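Long-range contacts in GTN Reductase (Agrobacterium tumefaciens, PDB 5N6G), which probably reduces carbon-carbon double bonds as an FMN-dependent ene-reductase of the Old Yellow Enzyme family, taking electrons from NADH or NADPH: residues Ile229-Val234 / Pro247-Val252; Leu261-Val266 / Leu301-Asn306. All blocks are in the same frame, centred on the assembly; numbering follows the deposited sequence.

Contact 1. Residues Ile229-Val234 / Pro247-Val252. With FMN (flavin mononucleotide), chain B.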
loop_
_atom_site.group_PDB
_atom_site.type_symbol
_atom_site.label_atom_id
_atom_site.label_comp_id
_atom_site.label_asym_id
_atom_site.label_seq_id
_atom_site.Cartn_x
_atom_site.Cartn_y
_atom_site.Cartn_z
ATOM N N ILE A 229 2.899 -7.247 2.765
ATOM C CA ILE A 229 1.483 -6.890 2.711
ATOM C C ILE A 229 1.249 -5.716 3.640
ATOM O O ILE A 229 1.841 -5.640 4.719
ATOM C CB ILE A 229 0.590 -8.092 3.095
ATOM C CG1 ILE A 229 -0.895 -7.784 2.911
ATOM C CG2 ILE A 229 0.928 -8.592 4.504
ATOM C CD1 ILE A 229 -1.754 -9.035 2.834
ATOM N N ARG A 230 0.346 -4.825 3.251
ATOM C CA ARG A 230 -0.069 -3.715 4.100
ATOM C C ARG A 230 -1.480 -3.961 4.627
ATOM O O ARG A 230 -2.389 -4.263 3.851
ATOM C CB ARG A 230 -0.022 -2.389 3.335
ATOM C CG ARG A 230 -0.167 -1.201 4.271
ATOM C CD ARG A 230 0.037 0.125 3.601
ATOM N NE ARG A 230 0.717 1.046 4.504
ATOM C CZ ARG A 230 0.553 2.364 4.533
ATOM N NH1 ARG A 230 -0.332 2.954 3.766
ATOM N NH2 ARG A 230 1.286 3.086 5.363
ATOM N N LEU A 231 -1.678 -3.753 5.925
ATOM C CA LEU A 231 -2.942 -3.992 6.607
ATOM C C LEU A 231 -3.309 -2.764 7.429
ATOM O O LEU A 231 -2.434 -2.040 7.906
ATOM C CB LEU A 231 -2.861 -5.223 7.541
ATOM C CG LEU A 231 -2.448 -6.521 6.866
ATOM C CD1 LEU A 231 -2.122 -7.565 7.962
ATOM C CD2 LEU A 231 -3.566 -6.971 5.928
ATOM N N SER A 232 -4.607 -2.537 7.623
ATOM C CA SER A 232 -5.087 -1.353 8.329
ATOM C C SER A 232 -6.360 -1.744 9.078
ATOM O O SER A 232 -7.484 -1.541 8.587
ATOM C CB SER A 232 -5.333 -0.184 7.367
ATOM O OG SER A 232 -6.181 -0.565 6.283
ATOM N N PRO A 233 -6.217 -2.323 10.276
ATOM C CA PRO A 233 -7.366 -2.982 10.934
ATOM C C PRO A 233 -8.562 -2.092 11.235
ATOM O O PRO A 233 -9.691 -2.598 11.242
ATOM C CB PRO A 233 -6.748 -3.518 12.237
ATOM C CG PRO A 233 -5.313 -3.718 11.928
ATOM C CD PRO A 233 -4.937 -2.668 10.919
ATOM N N VAL A 234 -8.385 -0.803 11.520
ATOM C CA VAL A 234 -9.503 -0.000 11.999
ATOM C C VAL A 234 -9.811 1.194 11.124
ATOM O O VAL A 234 -10.697 1.976 11.465
ATOM C CB VAL A 234 -9.281 0.475 13.452
ATOM C CG1 VAL A 234 -9.109 -0.706 14.393
ATOM C CG2 VAL A 234 -8.088 1.395 13.557
ATOM N N PRO A 247 -10.688 -10.381 16.245
ATOM C CA PRO A 247 -10.630 -11.797 15.834
ATOM C C PRO A 247 -10.336 -11.961 14.361
ATOM O O PRO A 247 -9.670 -12.929 13.964
ATOM C CB PRO A 247 -12.017 -12.350 16.220
ATOM C CG PRO A 247 -12.865 -11.158 16.483
ATOM C CD PRO A 247 -11.966 -10.031 16.896
ATOM N N LEU A 248 -10.822 -11.020 13.542
ATOM C CA LEU A 248 -10.614 -11.062 12.107
ATOM C C LEU A 248 -9.147 -10.918 11.776
ATOM O O LEU A 248 -8.566 -11.756 11.060
ATOM C CB LEU A 248 -11.396 -9.919 11.468
ATOM C CG LEU A 248 -11.299 -9.708 9.960
ATOM C CD1 LEU A 248 -11.840 -10.900 9.174
ATOM C CD2 LEU A 248 -12.020 -8.402 9.613
ATOM N N TYR A 249 -8.543 -9.842 12.278
ATOM C CA TYR A 249 -7.164 -9.525 11.933
ATOM C C TYR A 249 -6.167 -10.425 12.653
ATOM O O TYR A 249 -5.133 -10.765 12.075
ATOM C CB TYR A 249 -6.902 -8.045 12.201
ATOM C CG TYR A 249 -7.304 -7.231 11.005
ATOM C CD1 TYR A 249 -6.404 -6.999 9.962
ATOM C CD2 TYR A 249 -8.602 -6.770 10.870
ATOM C CE1 TYR A 249 -6.776 -6.273 8.855
ATOM C CE2 TYR A 249 -8.993 -6.069 9.758
ATOM C CZ TYR A 249 -8.082 -5.822 8.755
ATOM O OH TYR A 249 -8.509 -5.123 7.664
ATOM N N ASN A 250 -6.468 -10.866 13.875
ATOM C CA ASN A 250 -5.604 -11.857 14.502
ATOM C C ASN A 250 -5.592 -13.134 13.684
ATOM O O ASN A 250 -4.536 -13.734 13.498
ATOM C CB ASN A 250 -6.035 -12.121 15.939
ATOM C CG ASN A 250 -5.540 -11.039 16.923
ATOM O OD1 ASN A 250 -5.208 -9.904 16.532
ATOM N ND2 ASN A 250 -5.507 -11.392 18.201
ATOM N N TYR A 251 -6.744 -13.547 13.152
ATOM C CA TYR A 251 -6.779 -14.726 12.288
ATOM C C TYR A 251 -5.935 -14.504 11.042
ATOM O O TYR A 251 -5.157 -15.377 10.646
ATOM C CB TYR A 251 -8.218 -15.070 11.898
ATOM C CG TYR A 251 -8.295 -16.170 10.859
ATOM C CD1 TYR A 251 -8.273 -17.499 11.233
ATOM C CD2 TYR A 251 -8.375 -15.867 9.515
ATOM C CE1 TYR A 251 -8.319 -18.502 10.277
ATOM C CE2 TYR A 251 -8.406 -16.840 8.569
ATOM C CZ TYR A 251 -8.385 -18.159 8.947
ATOM O OH TYR A 251 -8.422 -19.179 7.998
ATOM N N VAL A 252 -6.092 -13.346 10.401
ATOM C CA VAL A 252 -5.348 -13.057 9.175
ATOM C C VAL A 252 -3.853 -13.199 9.421
ATOM O O VAL A 252 -3.149 -13.886 8.668
ATOM C CB VAL A 252 -5.700 -11.658 8.644
ATOM C CG1 VAL A 252 -4.694 -11.197 7.604
ATOM C CG2 VAL A 252 -7.112 -11.702 8.043
HETATM N N1 FMN B . -1.514 4.566 1.591
HETATM C C2 FMN B . -1.369 3.471 0.776
HETATM O O2 FMN B . -1.388 2.305 1.230
HETATM N N3 FMN B . -1.166 3.655 -0.575
HETATM C C4 FMN B . -1.133 4.872 -1.230
HETATM O O4 FMN B . -0.899 4.928 -2.437
HETATM C C4A FMN B . -1.318 6.018 -0.368
HETATM N N5 FMN B . -1.266 7.211 -0.907
HETATM C C5A FMN B . -1.283 8.300 -0.052
HETATM C C6 FMN B . -1.113 9.568 -0.596
HETATM C C7 FMN B . -1.006 10.684 0.222
HETATM C C7M FMN B . -0.789 12.035 -0.414
HETATM C C8 FMN B . -1.080 10.542 1.612
HETATM C C8M FMN B . -0.905 11.721 2.529
HETATM C C9 FMN B . -1.275 9.277 2.163
HETATM C C9A FMN B . -1.366 8.157 1.337
HETATM N N10 FMN B . -1.448 6.852 1.869
HETATM C C10 FMN B . -1.456 5.763 1.042
HETATM C "C1'" FMN B . -1.336 6.684 3.326
HETATM C "C2'" FMN B . 0.115 6.794 3.775
HETATM O "O2'" FMN B . 0.890 5.708 3.254
HETATM C "C3'" FMN B . 0.273 6.826 5.296
HETATM O "O3'" FMN B . -0.348 5.675 5.864
HETATM C "C4'" FMN B . -0.327 8.070 5.948
HETATM O "O4'" FMN B . 0.170 9.250 5.311
HETATM C "C5'" FMN B . -0.075 8.113 7.444
HETATM O "O5'" FMN B . 1.339 8.184 7.715
HETATM P P FMN B . 2.121 9.532 8.170
HETATM O O1P FMN B . 1.507 9.927 9.496
HETATM O O2P FMN B . 1.813 10.560 7.095
HETATM O O3P FMN B . 3.548 9.127 8.244
HETATM O O HOH W 1 -6.530 -4.107 6.125
#
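Tyr249 carries its CG on the backbone-N side, broadly opposite the carbonyl carbon (chi1 -86°), and its ring stands nearly square to the side-chain stem (chi2 -88°), which turns one face from helix 245-256 to Pro233 in the loop after strand 227-231. The CA of Pro233 stands 3.7 Å from the centroid of the Tyr249 ring, a CH-pi contact, while Pro233 CB and CG lie over the ring, near Tyr249 CG and Tyr249 CD1. Leu231 comes from another direction, its CB at the ring edge 4.3 Å from Tyr249 CE1; Leu231 CD1 lies loosely against Val252 CG1. No direct hydrogen bond crosses the interface. A water takes its place, accepting from Tyr249 OH at 2.7 Å and from Ser232 N at 2.9 Å, so the buried hydroxyl and the first amide beyond the strand are both satisfied. On the barrel side, Arg230 reaches the flavin: NH1 donates to FMN O2 at 2.8 Å and NH2 to FMN O3' at 3.1 Å. Strand and following loop thus divide the labour of a (beta/alpha)8 barrel: Leu231 and Pro233 give the helix an apolar seat, while Arg230 would probably stabilise negative charge at the N1-C2=O2 end of a reduced flavin.

Contact 2. Residues Leu261-Val266 / Leu301-Asn306. With FMN (flavin mononucleotide), chain B.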
loop_
_atom_site.group_PDB
_atom_site.type_symbol
_atom_site.label_atom_id
_atom_site.label_comp_id
_atom_site.label_asym_id
_atom_site.label_seq_id
_atom_site.Cartn_x
_atom_site.Cartn_y
_atom_site.Cartn_z
ATOM N N LEU A 261 6.724 -14.675 4.856
ATOM C CA LEU A 261 6.670 -13.402 4.152
ATOM C C LEU A 261 7.798 -12.465 4.580
ATOM O O LEU A 261 8.390 -12.590 5.668
ATOM C CB LEU A 261 5.324 -12.711 4.366
ATOM C CG LEU A 261 4.085 -13.481 3.881
ATOM C CD1 LEU A 261 2.863 -12.636 4.101
ATOM C CD2 LEU A 261 4.220 -13.859 2.411
ATOM N N ALA A 262 8.072 -11.488 3.703
ATOM C CA ALA A 262 9.187 -10.566 3.910
ATOM C C ALA A 262 8.868 -9.519 4.968
ATOM O O ALA A 262 9.728 -9.194 5.796
ATOM C CB ALA A 262 9.548 -9.889 2.593
ATOM N N PHE A 263 7.635 -9.028 4.985
ATOM C CA PHE A 263 7.257 -7.959 5.899
ATOM C C PHE A 263 5.746 -7.843 5.996
ATOM O O PHE A 263 4.999 -8.195 5.073
ATOM C CB PHE A 263 7.875 -6.596 5.502
ATOM C CG PHE A 263 7.452 -6.070 4.143
ATOM C CD1 PHE A 263 8.183 -6.415 3.008
ATOM C CD2 PHE A 263 6.351 -5.228 4.000
ATOM C CE1 PHE A 263 7.821 -5.942 1.742
ATOM C CE2 PHE A 263 5.989 -4.743 2.733
ATOM C CZ PHE A 263 6.719 -5.103 1.617
ATOM N N ILE A 264 5.321 -7.334 7.155
ATOM C CA ILE A 264 3.959 -6.899 7.423
ATOM C C ILE A 264 4.032 -5.410 7.719
ATOM O O ILE A 264 4.795 -4.989 8.597
ATOM C CB ILE A 264 3.335 -7.625 8.636
ATOM C CG1 ILE A 264 3.575 -9.147 8.580
ATOM C CG2 ILE A 264 1.854 -7.241 8.766
ATOM C CD1 ILE A 264 2.866 -9.847 7.431
ATOM N N HIS A 265 3.242 -4.620 7.002
ATOM C CA HIS A 265 3.192 -3.177 7.156
ATOM C C HIS A 265 1.822 -2.814 7.703
ATOM O O HIS A 265 0.805 -3.060 7.046
ATOM C CB HIS A 265 3.465 -2.517 5.802
ATOM C CG HIS A 265 3.536 -1.031 5.823
ATOM N ND1 HIS A 265 3.886 -0.316 4.703
ATOM C CD2 HIS A 265 3.292 -0.117 6.790
ATOM C CE1 HIS A 265 3.878 0.974 4.980
ATOM N NE2 HIS A 265 3.520 1.126 6.239
ATOM N N VAL A 266 1.784 -2.256 8.911
ATOM C CA VAL A 266 0.531 -2.017 9.621
ATOM C C VAL A 266 0.306 -0.522 9.803
ATOM O O VAL A 266 1.178 0.192 10.317
ATOM C CB VAL A 266 0.509 -2.744 10.980
ATOM C CG1 VAL A 266 1.649 -2.285 11.874
ATOM C CG2 VAL A 266 -0.825 -2.544 11.682
ATOM N N LEU A 301 9.573 -8.705 8.689
ATOM C CA LEU A 301 9.862 -7.422 9.312
ATOM C C LEU A 301 8.548 -6.720 9.644
ATOM O O LEU A 301 7.647 -6.631 8.801
ATOM C CB LEU A 301 10.698 -6.564 8.355
ATOM C CG LEU A 301 11.354 -5.340 8.974
ATOM C CD1 LEU A 301 12.513 -5.763 9.844
ATOM C CD2 LEU A 301 11.815 -4.376 7.886
ATOM N N TRP A 302 8.425 -6.233 10.870
ATOM C CA TRP A 302 7.197 -5.604 11.339
ATOM C C TRP A 302 7.356 -4.091 11.184
ATOM O O TRP A 302 8.072 -3.451 11.974
ATOM C CB TRP A 302 6.923 -5.972 12.794
ATOM C CG TRP A 302 5.550 -5.620 13.236
ATOM C CD1 TRP A 302 5.164 -4.479 13.891
ATOM C CD2 TRP A 302 4.358 -6.394 13.046
ATOM N NE1 TRP A 302 3.808 -4.501 14.115
ATOM C CE2 TRP A 302 3.291 -5.666 13.610
ATOM C CE3 TRP A 302 4.093 -7.640 12.470
ATOM C CZ2 TRP A 302 1.988 -6.150 13.632
ATOM C CZ3 TRP A 302 2.803 -8.098 12.455
ATOM C CH2 TRP A 302 1.764 -7.358 13.025
ATOM N N ILE A 303 6.671 -3.530 10.189
ATOM C CA ILE A 303 6.800 -2.130 9.804
ATOM C C ILE A 303 5.536 -1.424 10.253
ATOM O O ILE A 303 4.438 -1.828 9.875
ATOM C CB ILE A 303 6.976 -1.952 8.285
ATOM C CG1 ILE A 303 8.140 -2.785 7.743
ATOM C CG2 ILE A 303 7.104 -0.470 7.980
ATOM C CD1 ILE A 303 8.239 -2.750 6.203
ATOM N N ALA A 304 5.683 -0.370 11.030
ATOM C CA ALA A 304 4.532 0.345 11.554
ATOM C C ALA A 304 4.452 1.726 10.937
ATOM O O ALA A 304 5.465 2.324 10.590
ATOM C CB ALA A 304 4.604 0.494 13.072
ATOM N N ASN A 305 3.224 2.223 10.840
ATOM C CA ASN A 305 2.931 3.504 10.234
ATOM C C ASN A 305 1.790 4.179 10.969
ATOM O O ASN A 305 0.958 3.517 11.600
ATOM C CB ASN A 305 2.528 3.333 8.769
ATOM C CG ASN A 305 1.940 4.584 8.195
ATOM O OD1 ASN A 305 0.721 4.731 8.095
ATOM N ND2 ASN A 305 2.801 5.519 7.828
ATOM N N ASN A 306 1.787 5.516 10.850
ATOM C CA ASN A 306 0.692 6.461 11.046
ATOM C C ASN A 306 0.962 7.354 12.253
ATOM O O ASN A 306 0.887 6.931 13.416
ATOM C CB ASN A 306 -0.673 5.782 11.166
ATOM C CG ASN A 306 -1.809 6.800 11.112
ATOM O OD1 ASN A 306 -1.835 7.673 10.239
ATOM N ND2 ASN A 306 -2.724 6.728 12.078
HETATM N N1 FMN B . -1.514 4.566 1.591
HETATM C C2 FMN B . -1.369 3.471 0.776
HETATM O O2 FMN B . -1.388 2.305 1.230
HETATM N N3 FMN B . -1.166 3.655 -0.575
HETATM C C4 FMN B . -1.133 4.872 -1.230
HETATM O O4 FMN B . -0.899 4.928 -2.437
HETATM C C4A FMN B . -1.318 6.018 -0.368
HETATM N N5 FMN B . -1.266 7.211 -0.907
HETATM C C5A FMN B . -1.283 8.300 -0.052
HETATM C C6 FMN B . -1.113 9.568 -0.596
HETATM C C7 FMN B . -1.006 10.684 0.222
HETATM C C7M FMN B . -0.789 12.035 -0.414
HETATM C C8 FMN B . -1.080 10.542 1.612
HETATM C C8M FMN B . -0.905 11.721 2.529
HETATM C C9 FMN B . -1.275 9.277 2.163
HETATM C C9A FMN B . -1.366 8.157 1.337
HETATM N N10 FMN B . -1.448 6.852 1.869
HETATM C C10 FMN B . -1.456 5.763 1.042
HETATM C "C1'" FMN B . -1.336 6.684 3.326
HETATM C "C2'" FMN B . 0.115 6.794 3.775
HETATM O "O2'" FMN B . 0.890 5.708 3.254
HETATM C "C3'" FMN B . 0.273 6.826 5.296
HETATM O "O3'" FMN B . -0.348 5.675 5.864
HETATM C "C4'" FMN B . -0.327 8.070 5.948
HETATM O "O4'" FMN B . 0.170 9.250 5.311
HETATM C "C5'" FMN B . -0.075 8.113 7.444
HETATM O "O5'" FMN B . 1.339 8.184 7.715
HETATM P P FMN B . 2.121 9.532 8.170
HETATM O O1P FMN B . 1.507 9.927 9.496
HETATM O O2P FMN B . 1.813 10.560 7.095
HETATM O O3P FMN B . 3.548 9.127 8.244
#
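Ile303 and His265 meet inside the barrel with the isoleucine laid over the imidazole: CG2 of Ile303 sits 4.2 Å from the centroid of the His265 ring, in a CH-pi contact displaced toward the rim. The edge of the same ring meets Asn305, whose CB approaches NE2 of His265 to 3.5 Å in the ring plane; the Asn305 amide is turned 78° from the imidazole. Deeper in the barrel, CD1 of Ile303 reaches CD2 of Phe263 at 3.8 Å. The Phe263 ring branches off between its own backbone N and carbonyl carbon (chi1 62°), which carries its far end away from the neighbouring strand.

The other sheet face, under helix 286-295, belongs to Trp302. Its indole spans two residues of the adjacent strand: CZ3 and CE3 at the benzene end lie against Ile264 CB, and NE1 at the pyrrole end lies near Val266 CG1 in one of two modelled positions of that valine. Between these layers the axes of the parallel strands 263-266 and 301-305 come within 4.7 Å, joined by five backbone hydrogen bonds that alternate in direction, from Leu301 N to Ala262 O through to Asn305 N to Val266 O. The last is the most bent, 132° at the hydrogen, where the strand ends and turns to the cofactor.

There the Asn305 amide uses both ends: OD1 accepts from FMN O3' at 2.6 Å, and ND2 donates to FMN O5' at 3.0 Å while also binding Ala326 O. On the imidazole, ND1 is hydrogen-bonded to Glu176. At this C-terminal end of a TIM-barrel strand, then, the bond to Ala326 O and the two to FMN agree on which end of the amide is oxygen and which nitrogen, and hold the ribityl phosphate at a hydroxyl (O3') and at the ester oxygen (O5').

Overall arrangement
Followed from the N terminus, the chain leaves strand 227-231, turns through a loop and enters helix 245-256; contact 1 closes that loop by seating the helix on the strand end. It then descends into strand 263-267, passes through helix 286-295 and returns in strand 301-305, where contact 2 closes a longer loop. The two loops are in series, neither nested nor crossed: contact 1 joins strand and helix of one beta-alpha-beta unit of the eight-stranded barrel, contact 2 the two strands of the next. Strands 227-231 and 263-267 are themselves neighbours, so backbone pairing of Ile229 and Leu231 with His265 joins the contacts directly. They meet again at FMN, where Arg230 from contact 1 and Asn305 from contact 2 share the O3' hydroxyl.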